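Local coordinates for DPS Protein (Brevibacillus brevis, PDB 1N1Q), which forms a hollow dodecamer that probably oxidises and stores iron and shields DNA from damage during starvation, at residues 20-25 with 84-89. Sequence-based numbering, arbitrary orientation.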
ATOM      1  N   TRP A  20      21.268 -18.925   4.530  1.00 11.49           N
ATOM      2  CA  TRP A  20      20.945 -17.516   4.382  1.00 11.41           C
ATOM      3  C   TRP A  20      19.713 -17.077   5.154  1.00 11.37           C
ATOM      4  O   TRP A  20      19.590 -15.902   5.512  1.00 11.64           O
ATOM      5  CB  TRP A  20      20.835 -17.150   2.899  1.00 11.60           C
ATOM      6  CG  TRP A  20      22.190 -17.033   2.277  1.00 11.24           C
ATOM      7  CD1 TRP A  20      22.794 -17.925   1.434  1.00 10.66           C
ATOM      8  CD2 TRP A  20      23.157 -16.011   2.540  1.00 11.16           C
ATOM      9  NE1 TRP A  20      24.083 -17.523   1.162  1.00 12.27           N
ATOM     10  CE2 TRP A  20      24.332 -16.352   1.829  1.00 11.76           C
ATOM     11  CE3 TRP A  20      23.147 -14.841   3.313  1.00 12.74           C
ATOM     12  CZ2 TRP A  20      25.485 -15.566   1.868  1.00 12.57           C
ATOM     13  CZ3 TRP A  20      24.294 -14.057   3.354  1.00 12.91           C
ATOM     14  CH2 TRP A  20      25.449 -14.424   2.636  1.00 12.84           C
ATOM     15  N   VAL A  21      18.802 -18.007   5.413  1.00 11.03           N
ATOM     16  CA  VAL A  21      17.617 -17.675   6.202  1.00 11.08           C
ATOM     17  C   VAL A  21      18.115 -17.442   7.628  1.00 11.16           C
ATOM     18  O   VAL A  21      17.667 -16.531   8.313  1.00 11.66           O
ATOM     19  CB  VAL A  21      16.576 -18.820   6.188  1.00 10.01           C
ATOM     20  CG1 VAL A  21      15.383 -18.473   7.088  1.00 10.89           C
ATOM     21  CG2 VAL A  21      16.102 -19.054   4.783  1.00  7.12           C
ATOM     22  N   VAL A  22      19.059 -18.268   8.061  1.00 11.91           N
ATOM     23  CA  VAL A  22      19.643 -18.112   9.393  1.00 12.15           C
ATOM     24  C   VAL A  22      20.433 -16.796   9.446  1.00 12.48           C
ATOM     25  O   VAL A  22      20.281 -16.004  10.382  1.00 11.32           O
ATOM     26  CB  VAL A  22      20.603 -19.289   9.736  1.00 12.22           C
ATOM     27  CG1 VAL A  22      21.471 -18.929  10.944  1.00 12.73           C
ATOM     28  CG2 VAL A  22      19.798 -20.550  10.026  1.00 13.69           C
ATOM     29  N   LEU A  23      21.262 -16.560   8.431  1.00 12.00           N
ATOM     30  CA  LEU A  23      22.067 -15.344   8.376  1.00 12.40           C
ATOM     31  C   LEU A  23      21.246 -14.059   8.303  1.00 12.06           C
ATOM     32  O   LEU A  23      21.666 -13.031   8.829  1.00 11.22           O
ATOM     33  CB  LEU A  23      23.045 -15.402   7.198  1.00 12.76           C
ATOM     34  CG  LEU A  23      24.311 -16.223   7.480  1.00 14.63           C
ATOM     35  CD1 LEU A  23      25.068 -16.492   6.192  1.00 16.91           C
ATOM     36  CD2 LEU A  23      25.181 -15.471   8.478  1.00 15.91           C
ATOM     37  N   TYR A  24      20.079 -14.106   7.663  1.00 12.17           N
ATOM     38  CA  TYR A  24      19.247 -12.912   7.574  1.00 12.43           C
ATOM     39  C   TYR A  24      18.956 -12.420   8.988  1.00 12.17           C
ATOM     40  O   TYR A  24      19.009 -11.222   9.270  1.00 12.33           O
ATOM     41  CB  TYR A  24      17.934 -13.223   6.851  1.00 13.08           C
ATOM     42  CG  TYR A  24      16.983 -12.043   6.778  1.00 15.35           C
ATOM     43  CD1 TYR A  24      17.211 -10.982   5.896  1.00 18.12           C
ATOM     44  CD2 TYR A  24      15.854 -11.990   7.591  1.00 18.83           C
ATOM     45  CE1 TYR A  24      16.333  -9.898   5.829  1.00 20.14           C
ATOM     46  CE2 TYR A  24      14.974 -10.914   7.534  1.00 20.91           C
ATOM     47  CZ  TYR A  24      15.216  -9.875   6.650  1.00 22.37           C
ATOM     48  OH  TYR A  24      14.330  -8.821   6.584  1.00 28.05           O
ATOM     49  N   VAL A  25      18.652 -13.353   9.883  1.00 11.27           N
ATOM     50  CA  VAL A  25      18.355 -12.985  11.263  1.00 10.99           C
ATOM     51  C   VAL A  25      19.617 -12.738  12.087  1.00 11.56           C
ATOM     52  O   VAL A  25      19.635 -11.879  12.965  1.00 11.97           O
ATOM     53  CB  VAL A  25      17.477 -14.060  11.942  1.00 10.10           C
ATOM     54  CG1 VAL A  25      17.465 -13.872  13.467  1.00 11.68           C
ATOM     55  CG2 VAL A  25      16.062 -13.965  11.412  1.00  7.52           C
ATOM     56  N   ILE A  84      25.243 -22.963   9.482  1.00 15.77           N
ATOM     57  CA  ILE A  84      25.540 -21.718  10.179  1.00 15.60           C
ATOM     58  C   ILE A  84      24.846 -21.674  11.556  1.00 15.97           C
ATOM     59  O   ILE A  84      23.662 -21.986  11.660  1.00 15.40           O
ATOM     60  CB  ILE A  84      25.085 -20.503   9.330  1.00 16.32           C
ATOM     61  CG1 ILE A  84      25.764 -20.561   7.956  1.00 16.38           C
ATOM     62  CG2 ILE A  84      25.375 -19.208  10.082  1.00 16.30           C
ATOM     63  CD1 ILE A  84      26.470 -19.308   7.534  1.00 18.54           C
ATOM     64  N   LYS A  85      25.586 -21.307  12.610  1.00 16.12           N
ATOM     65  CA  LYS A  85      25.037 -21.211  13.975  1.00 17.68           C
ATOM     66  C   LYS A  85      24.456 -19.813  14.216  1.00 16.25           C
ATOM     67  O   LYS A  85      24.878 -18.848  13.585  1.00 15.41           O
ATOM     68  CB  LYS A  85      26.125 -21.480  15.032  1.00 18.08           C
ATOM     69  CG  LYS A  85      26.838 -22.818  14.921  1.00 23.27           C
ATOM     70  CD  LYS A  85      25.898 -24.001  15.065  1.00 26.74           C
ATOM     71  CE  LYS A  85      26.697 -25.283  15.278  1.00 31.83           C
ATOM     72  NZ  LYS A  85      25.867 -26.515  15.131  1.00 33.92           N
ATOM     73  N   GLU A  86      23.501 -19.714  15.139  1.00 15.78           N
ATOM     74  CA  GLU A  86      22.864 -18.440  15.455  1.00 15.93           C
ATOM     75  C   GLU A  86      23.750 -17.663  16.416  1.00 16.47           C
ATOM     76  O   GLU A  86      24.636 -18.237  17.050  1.00 15.92           O
ATOM     77  CB  GLU A  86      21.478 -18.690  16.062  1.00 15.37           C
ATOM     78  CG  GLU A  86      20.599 -19.544  15.153  1.00 14.12           C
ATOM     79  CD  GLU A  86      19.127 -19.225  15.287  1.00 13.54           C
ATOM     80  OE1 GLU A  86      18.454 -19.818  16.154  1.00 12.65           O
ATOM     81  OE2 GLU A  86      18.648 -18.364  14.521  1.00 12.86           O
ATOM     82  N   ALA A  87      23.530 -16.358  16.504  1.00 17.67           N
ATOM     83  CA  ALA A  87      24.327 -15.522  17.390  1.00 19.31           C
ATOM     84  C   ALA A  87      24.126 -15.949  18.840  1.00 20.77           C
ATOM     85  O   ALA A  87      23.112 -16.547  19.187  1.00 20.00           O
ATOM     86  CB  ALA A  87      23.935 -14.057  17.216  1.00 19.00           C
ATOM     87  N   THR A  88      25.103 -15.636  19.686  1.00 23.14           N
ATOM     88  CA  THR A  88      25.018 -15.971  21.106  1.00 25.48           C
ATOM     89  C   THR A  88      24.252 -14.897  21.863  1.00 26.59           C
ATOM     90  O   THR A  88      23.595 -15.179  22.860  1.00 28.22           O
ATOM     91  CB  THR A  88      26.413 -16.097  21.752  1.00 25.71           C
ATOM     92  OG1 THR A  88      27.060 -14.819  21.740  1.00 26.38           O
ATOM     93  CG2 THR A  88      27.260 -17.097  21.001  1.00 26.05           C
ATOM     94  N   GLY A  89      24.339 -13.666  21.375  1.00 27.81           N
ATOM     95  CA  GLY A  89      23.649 -12.563  22.020  1.00 28.57           C
ATOM     96  C   GLY A  89      24.619 -11.686  22.792  1.00 28.63           C
ATOM     97  O   GLY A  89      24.302 -10.542  23.119  1.00 30.13           O
TER
HETATM   98  O   HOH W   1      20.070 -16.517  13.217  1.00  9.88           O
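I84 fits its branched side chain against L23 and V22 on one flank of helix 4-33, and this is the tight part of the contact. Its CD1 lies 3.4 Å from L23 CD1, closer than usual van der Waals separation, and L23 CG is 3.8 Å from I84 CD1. The two side chains cross at roughly a right angle, and I84 CG2 also comes within 4.1 Å of L23 CD2. With its CG anti to the carbonyl carbon (chi1 -81°), L23 turns its end toward I84; L23 CD1 also lies over one face of the W20 ring, 3.8 Å above the plane and displaced toward the rim. Cutting L23 back to an alanine would remove both methyl branches and is likely to open a gap between I84 and the indole face. V22 makes looser contact: its CG1, anti to the backbone N at chi1 165°, comes within 3.8 Å of I84 O and 4.0 Å of I84 CG2, the two side chains sliding past each other in opposite directions. Toward E86, which is partly exposed, carbon contact thins and an ordered water takes over. It donates to V22 O (2.9 Å) and to E86 OE2 (2.7 Å); residues 20-25 and 84-89 share no direct hydrogen bond. The E86 carboxylate is held mainly by the second subunit, through the backbone N of its L75 and A76, which ties the loop to the subunit interface. Hydrogen bonds from I84 N to N19 OD1 and from K26 NZ to K85 O fasten the loop to helix 4-33. Thus the connection between helices 75-81 and 93-120 runs along helix 4-33 of the ferritin-like bundle, with L107 of helix 93-120 touching W20, L23 and I84.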